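Long-range contact in group 1 truncated hemoglobin (Tetrahymena pyriformis, PDB 3AQ9), which binds one heme per monomer and probably binds and carries oxygen, with a further likely part in nitric oxide detoxification: residues A20-V34 with A85-L97. The protein carries 1 engineered substitution. Residues are numbered along the deposited sequence; the frame is centred on the assembly and turned at random.
Sequences AVPLFYKKVLADERV and AIIENLAATLKEL. With HEM (protoporphyrin IX containing Fe), chain C.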
loop_
_atom_site.group_PDB
_atom_site.type_symbol
_atom_site.label_atom_id
_atom_site.label_comp_id
_atom_site.label_asym_id
_atom_site.label_seq_id
_atom_site.Cartn_x
_atom_site.Cartn_y
_atom_site.Cartn_z
ATOM N N ALA A 20 9.362 0.454 4.089
ATOM C CA ALA A 20 8.685 0.190 2.810
ATOM C C ALA A 20 7.674 1.299 2.451
ATOM O O ALA A 20 7.592 1.716 1.300
ATOM C CB ALA A 20 7.943 -1.142 2.953
ATOM N N VAL A 21 6.910 1.771 3.453
ATOM C CA VAL A 21 5.861 2.752 3.049
ATOM C C VAL A 21 6.449 4.051 2.474
ATOM O O VAL A 21 5.968 4.483 1.425
ATOM C CB VAL A 21 4.819 2.977 4.155
ATOM C CG1 VAL A 21 3.785 4.003 3.647
ATOM C CG2 VAL A 21 4.075 1.636 4.355
ATOM N N PRO A 22 7.482 4.658 3.084
ATOM C CA PRO A 22 8.018 5.920 2.475
ATOM C C PRO A 22 8.735 5.647 1.165
ATOM O O PRO A 22 8.763 6.507 0.269
ATOM C CB PRO A 22 8.993 6.463 3.500
ATOM C CG PRO A 22 8.671 5.714 4.796
ATOM C CD PRO A 22 7.902 4.462 4.505
ATOM N N LEU A 23 9.307 4.433 1.040
ATOM C CA LEU A 23 9.941 4.149 -0.274
ATOM C C LEU A 23 8.868 3.973 -1.349
ATOM O O LEU A 23 8.944 4.507 -2.486
ATOM C CB LEU A 23 10.799 2.870 -0.223
ATOM C CG LEU A 23 11.469 2.461 -1.552
ATOM C CD1 LEU A 23 12.139 3.704 -2.341
ATOM C CD2 LEU A 23 12.485 1.242 -1.265
ATOM N N PHE A 24 7.784 3.304 -0.992
ATOM C CA PHE A 24 6.678 3.127 -1.891
ATOM C C PHE A 24 6.113 4.499 -2.230
ATOM O O PHE A 24 5.888 4.780 -3.426
ATOM C CB PHE A 24 5.656 2.291 -1.117
ATOM C CG PHE A 24 4.222 2.363 -1.633
ATOM C CD1 PHE A 24 3.876 1.699 -2.855
ATOM C CD2 PHE A 24 3.240 3.054 -0.927
ATOM C CE1 PHE A 24 2.540 1.776 -3.306
ATOM C CE2 PHE A 24 1.883 3.082 -1.382
ATOM C CZ PHE A 24 1.546 2.447 -2.542
ATOM N N TYR A 25 5.931 5.395 -1.254
ATOM C CA TYR A 25 5.469 6.763 -1.697
ATOM C C TYR A 25 6.511 7.498 -2.529
ATOM O O TYR A 25 6.096 8.337 -3.345
ATOM C CB TYR A 25 5.003 7.616 -0.490
ATOM C CG TYR A 25 3.554 7.247 -0.272
ATOM C CD1 TYR A 25 3.135 6.559 0.866
ATOM C CD2 TYR A 25 2.629 7.548 -1.301
ATOM C CE1 TYR A 25 1.785 6.119 0.956
ATOM C CE2 TYR A 25 1.361 7.184 -1.181
ATOM C CZ TYR A 25 0.952 6.494 -0.084
ATOM O OH TYR A 25 -0.403 6.227 -0.216
ATOM N N LYS A 26 7.829 7.335 -2.306
ATOM C CA LYS A 26 8.765 7.987 -3.214
ATOM C C LYS A 26 8.480 7.515 -4.651
ATOM O O LYS A 26 8.568 8.320 -5.602
ATOM C CB LYS A 26 10.233 7.624 -2.815
ATOM C CG LYS A 26 11.312 8.143 -3.708
ATOM C CD LYS A 26 12.620 7.554 -3.226
ATOM C CE LYS A 26 13.948 8.049 -3.776
ATOM N NZ LYS A 26 13.838 8.054 -5.207
ATOM N N LYS A 27 8.146 6.238 -4.831
ATOM C CA LYS A 27 7.917 5.777 -6.214
ATOM C C LYS A 27 6.561 6.276 -6.667
ATOM O O LYS A 27 6.430 6.733 -7.802
ATOM C CB LYS A 27 7.883 4.229 -6.224
ATOM C CG LYS A 27 9.367 3.743 -5.978
ATOM C CD LYS A 27 9.285 2.154 -6.087
ATOM C CE LYS A 27 10.694 1.550 -5.697
ATOM N NZ LYS A 27 11.745 1.904 -6.655
ATOM N N VAL A 28 5.548 6.163 -5.800
ATOM C CA VAL A 28 4.174 6.613 -6.242
ATOM C C VAL A 28 4.187 8.105 -6.610
ATOM O O VAL A 28 3.570 8.496 -7.625
ATOM C CB VAL A 28 3.175 6.343 -5.077
ATOM C CG1 VAL A 28 1.854 7.119 -5.229
ATOM C CG2 VAL A 28 2.875 4.822 -4.949
ATOM N N LEU A 29 4.903 8.930 -5.834
ATOM C CA LEU A 29 4.894 10.362 -6.096
ATOM C C LEU A 29 5.736 10.747 -7.297
ATOM O O LEU A 29 5.772 11.932 -7.668
ATOM C CB LEU A 29 5.427 11.130 -4.826
ATOM C CG LEU A 29 4.448 10.961 -3.630
ATOM C CD1 LEU A 29 5.042 11.572 -2.243
ATOM C CD2 LEU A 29 3.008 11.613 -3.861
ATOM N N ALA A 30 6.395 9.768 -7.926
ATOM C CA ALA A 30 7.141 9.983 -9.179
ATOM C C ALA A 30 6.433 9.292 -10.364
ATOM O O ALA A 30 6.928 9.306 -11.514
ATOM C CB ALA A 30 8.575 9.491 -9.062
ATOM N N ASP A 31 5.283 8.660 -10.089
ATOM C CA ASP A 31 4.618 7.846 -11.102
ATOM C C ASP A 31 3.479 8.668 -11.728
ATOM O O ASP A 31 2.582 9.101 -11.033
ATOM C CB ASP A 31 4.020 6.572 -10.426
ATOM C CG ASP A 31 3.516 5.551 -11.449
ATOM O OD1 ASP A 31 2.885 5.965 -12.481
ATOM O OD2 ASP A 31 3.650 4.339 -11.264
ATOM N N GLU A 32 3.592 8.931 -13.030
ATOM C CA GLU A 32 2.649 9.863 -13.667
ATOM C C GLU A 32 1.252 9.316 -13.590
ATOM O O GLU A 32 0.259 10.078 -13.706
ATOM C CB GLU A 32 2.969 9.996 -15.219
ATOM C CG GLU A 32 4.380 10.672 -15.433
ATOM C CD GLU A 32 4.517 12.056 -14.835
ATOM O OE1 GLU A 32 3.585 12.805 -14.756
ATOM O OE2 GLU A 32 5.633 12.336 -14.302
ATOM N N ARG A 33 1.112 7.989 -13.430
ATOM C CA ARG A 33 -0.271 7.483 -13.393
ATOM C C ARG A 33 -1.017 7.874 -12.128
ATOM O O ARG A 33 -2.244 7.897 -12.124
ATOM C CB ARG A 33 -0.331 5.942 -13.453
ATOM C CG ARG A 33 0.238 5.446 -14.728
ATOM C CD ARG A 33 0.422 3.888 -14.662
ATOM N NE ARG A 33 1.606 3.584 -13.780
ATOM C CZ ARG A 33 2.043 2.323 -13.618
ATOM N NH1 ARG A 33 1.430 1.320 -14.253
ATOM N NH2 ARG A 33 3.117 2.102 -12.808
ATOM N N VAL A 34 -0.310 8.142 -11.045
ATOM C CA VAL A 34 -1.014 8.271 -9.790
ATOM C C VAL A 34 -0.497 9.424 -8.864
ATOM O O VAL A 34 -1.136 9.722 -7.855
ATOM C CB VAL A 34 -0.923 6.942 -8.902
ATOM C CG1 VAL A 34 -1.897 5.863 -9.490
ATOM C CG2 VAL A 34 0.542 6.438 -8.798
ATOM N N ALA A 85 -0.993 0.474 -10.879
ATOM C CA ALA A 85 0.220 1.251 -10.616
ATOM C C ALA A 85 0.601 1.138 -9.136
ATOM O O ALA A 85 1.786 1.057 -8.809
ATOM C CB ALA A 85 -0.047 2.788 -10.985
ATOM N N ILE A 86 -0.400 1.212 -8.272
ATOM C CA ILE A 86 -0.072 1.050 -6.821
ATOM C C ILE A 86 0.565 -0.323 -6.598
ATOM O O ILE A 86 1.576 -0.418 -5.889
ATOM C CB ILE A 86 -1.345 1.221 -5.925
ATOM C CG1 ILE A 86 -1.837 2.669 -6.038
ATOM C CG2 ILE A 86 -1.086 0.646 -4.446
ATOM C CD1 ILE A 86 -0.865 3.719 -5.628
ATOM N N ILE A 87 -0.042 -1.395 -7.083
ATOM C CA ILE A 87 0.568 -2.739 -6.848
ATOM C C ILE A 87 1.949 -2.842 -7.454
ATOM O O ILE A 87 2.900 -3.353 -6.773
ATOM C CB ILE A 87 -0.292 -3.846 -7.512
ATOM C CG1 ILE A 87 -1.650 -3.869 -6.829
ATOM C CG2 ILE A 87 0.432 -5.221 -7.497
ATOM C CD1 ILE A 87 -1.664 -4.456 -5.321
ATOM N N GLU A 88 2.130 -2.301 -8.682
ATOM C CA GLU A 88 3.480 -2.362 -9.263
ATOM C C GLU A 88 4.532 -1.624 -8.394
ATOM O O GLU A 88 5.678 -2.100 -8.244
ATOM C CB GLU A 88 3.578 -1.706 -10.635
ATOM C CG GLU A 88 2.726 -2.601 -11.623
ATOM C CD GLU A 88 2.519 -1.908 -12.964
ATOM O OE1 GLU A 88 3.086 -0.851 -13.235
ATOM O OE2 GLU A 88 1.733 -2.500 -13.751
ATOM N N ASN A 89 4.118 -0.449 -7.918
ATOM C CA ASN A 89 5.067 0.315 -7.061
ATOM C C ASN A 89 5.326 -0.361 -5.727
ATOM O O ASN A 89 6.471 -0.310 -5.228
ATOM C CB ASN A 89 4.590 1.750 -6.819
ATOM C CG ASN A 89 4.794 2.614 -8.085
ATOM O OD1 ASN A 89 5.913 2.796 -8.508
ATOM N ND2 ASN A 89 3.734 3.132 -8.650
ATOM N N LEU A 90 4.296 -0.973 -5.150
ATOM C CA LEU A 90 4.547 -1.710 -3.850
ATOM C C LEU A 90 5.459 -2.901 -4.145
ATOM O O LEU A 90 6.409 -3.160 -3.427
ATOM C CB LEU A 90 3.192 -2.206 -3.285
ATOM C CG LEU A 90 3.501 -2.885 -1.920
ATOM C CD1 LEU A 90 4.119 -1.859 -0.972
ATOM C CD2 LEU A 90 2.203 -3.264 -1.305
ATOM N N ALA A 91 5.193 -3.642 -5.228
ATOM C CA ALA A 91 6.072 -4.786 -5.543
ATOM C C ALA A 91 7.494 -4.353 -5.775
ATOM O O ALA A 91 8.407 -5.017 -5.252
ATOM C CB ALA A 91 5.527 -5.581 -6.780
ATOM N N ALA A 92 7.677 -3.265 -6.519
ATOM C CA ALA A 92 9.058 -2.765 -6.856
ATOM C C ALA A 92 9.779 -2.346 -5.517
ATOM O O ALA A 92 10.986 -2.568 -5.352
ATOM C CB ALA A 92 8.991 -1.668 -7.790
ATOM N N THR A 93 8.977 -1.761 -4.605
ATOM C CA THR A 93 9.524 -1.327 -3.288
ATOM C C THR A 93 10.046 -2.545 -2.511
ATOM O O THR A 93 11.162 -2.561 -1.963
ATOM C CB THR A 93 8.404 -0.625 -2.470
ATOM O OG1 THR A 93 8.084 0.600 -3.185
ATOM C CG2 THR A 93 8.895 -0.263 -1.055
ATOM N N LEU A 94 9.162 -3.541 -2.390
ATOM C CA LEU A 94 9.567 -4.740 -1.633
ATOM C C LEU A 94 10.763 -5.436 -2.293
ATOM O O LEU A 94 11.633 -5.942 -1.587
ATOM C CB LEU A 94 8.333 -5.685 -1.541
ATOM C CG LEU A 94 7.126 -5.144 -0.720
ATOM C CD1 LEU A 94 6.045 -6.151 -0.613
ATOM C CD2 LEU A 94 7.498 -4.729 0.731
ATOM N N LYS A 95 10.816 -5.442 -3.654
ATOM C CA LYS A 95 11.953 -6.102 -4.358
ATOM C C LYS A 95 13.206 -5.346 -3.943
ATOM O O LYS A 95 14.298 -5.941 -3.654
ATOM C CB LYS A 95 11.788 -5.901 -5.907
ATOM C CG LYS A 95 12.779 -6.768 -6.764
ATOM C CD LYS A 95 12.411 -8.299 -6.368
ATOM C CE LYS A 95 13.447 -9.459 -6.646
ATOM N NZ LYS A 95 13.647 -9.489 -8.145
ATOM N N GLU A 96 13.105 -4.020 -4.016
ATOM C CA GLU A 96 14.326 -3.132 -3.778
ATOM C C GLU A 96 14.791 -3.308 -2.356
ATOM O O GLU A 96 16.027 -3.194 -2.038
ATOM C CB GLU A 96 14.000 -1.683 -4.190
ATOM C CG GLU A 96 15.144 -0.610 -4.025
ATOM C CD GLU A 96 14.702 0.768 -4.606
ATOM O OE1 GLU A 96 13.638 0.746 -5.163
ATOM O OE2 GLU A 96 15.459 1.797 -4.538
ATOM N N LEU A 97 13.887 -3.601 -1.440
ATOM C CA LEU A 97 14.187 -3.920 -0.056
ATOM C C LEU A 97 14.722 -5.354 0.159
ATOM O O LEU A 97 15.115 -5.694 1.263
ATOM C CB LEU A 97 13.023 -3.674 0.914
ATOM C CG LEU A 97 12.673 -2.173 0.862
ATOM C CD1 LEU A 97 11.395 -2.024 1.734
ATOM C CD2 LEU A 97 13.878 -1.346 1.483
HETATM C CHA HEM C . -6.366 7.181 1.402
HETATM C CHB HEM C . -5.014 7.417 -3.314
HETATM C CHC HEM C . -4.974 2.602 -3.534
HETATM C CHD HEM C . -4.839 2.549 1.369
HETATM C C1A HEM C . -6.008 7.646 0.148
HETATM C C2A HEM C . -5.992 9.054 -0.278
HETATM C C3A HEM C . -5.590 9.099 -1.530
HETATM C C4A HEM C . -5.386 7.753 -2.015
HETATM C CMA HEM C . -5.356 10.293 -2.472
HETATM C CAA HEM C . -6.241 10.258 0.717
HETATM C CBA HEM C . -7.279 11.388 0.551
HETATM C CGA HEM C . -6.621 12.412 1.663
HETATM O O1A HEM C . -6.820 12.161 2.907
HETATM O O2A HEM C . -5.607 13.166 1.399
HETATM C C1B HEM C . -4.979 6.069 -3.769
HETATM C C2B HEM C . -4.861 5.771 -5.187
HETATM C C3B HEM C . -4.954 4.433 -5.253
HETATM C C4B HEM C . -5.041 3.974 -3.891
HETATM C CMB HEM C . -4.732 6.739 -6.361
HETATM C CAB HEM C . -4.942 3.621 -6.555
HETATM C CBB HEM C . -5.883 2.689 -6.577
HETATM C C1C HEM C . -4.856 2.173 -2.200
HETATM C C2C HEM C . -4.527 0.826 -1.800
HETATM C C3C HEM C . -4.475 0.865 -0.453
HETATM C C4C HEM C . -4.757 2.189 0.015
HETATM C CMC HEM C . -4.246 -0.361 -2.811
HETATM C CAC HEM C . -4.103 -0.281 0.561
HETATM C CBC HEM C . -4.099 -1.556 0.178
HETATM C C1D HEM C . -5.272 3.816 1.781
HETATM C C2D HEM C . -5.396 4.149 3.176
HETATM C C3D HEM C . -5.870 5.515 3.166
HETATM C C4D HEM C . -5.978 5.864 1.787
HETATM C CMD HEM C . -5.147 3.313 4.440
HETATM C CAD HEM C . -6.149 6.367 4.375
HETATM C CBD HEM C . -7.507 6.232 4.919
HETATM C CGD HEM C . -7.592 7.052 6.227
HETATM O O1D HEM C . -8.506 6.825 7.015
HETATM O O2D HEM C . -6.882 8.143 6.313
HETATM N NA HEM C . -5.636 6.913 -0.969
HETATM N NB HEM C . -5.124 4.994 -2.870
HETATM N NC HEM C . -5.003 2.972 -1.106
HETATM N ND HEM C . -5.566 4.876 0.882
HETATM FE FE HEM C . -5.366 4.948 -1.027
HETATM O O HOH W 1 -3.193 5.197 -0.752
#
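R33 and E88 form a salt bridge at the charged end of the contact: NH1 and NH2 of R33 both reach OE1 of E88, 2.9 Å from NH1, with the oxygen in the guanidinium plane. Another edge of the guanidinium meets D31 side-on, NE giving to OD1 and NH2 to OD2, so that D31, R33 and E88 make up a salt-bridge network; the backbone N of R33 also reaches OD1 and closes an Asx turn. CB of A85 stands 3.3 Å above the centre of one guanidinium face, while the carboxylates of D31 and E88 lie at its edges. Replacing R33 by an alanine is likely to leave D31 and E88 without their shared counter-charge and to uncover the methyl of A85. At the other end, K27 crosses to E96 in a second salt bridge, NZ to OE1 2.7 Å.

N89 ND2 donates to D31 OD2 in a fairly straight hydrogen bond of 2.9 Å, the amide and carboxylate planes standing 80° apart. T93 OG1 turns back to N89 O, which also takes the backbone N of T93 from the opposite face.

The segments 20-28 and 85-96, parts of helices 13-28 and 80-96 in the 2/2 fold of truncated globins, approach to 8.8 Å between axes at 128°. The packing meets the knobs-into-holes criterion: F24 sits among I86, N89, L90 and T93, and T93 among A20, L23, F24 and K27.

F24 directs its ring edge at helix 85-96 because its first torsion (chi1 160°) puts CG beside the carbonyl carbon; CZ lies 3.7 Å from I86 CG2, while V28 CG2 covers one face. The I86 side chain continues to the heme, its CG1 3.3 Å from CAB. Beyond T93, L97 CD1 rests 3.8 Å from A20 CB.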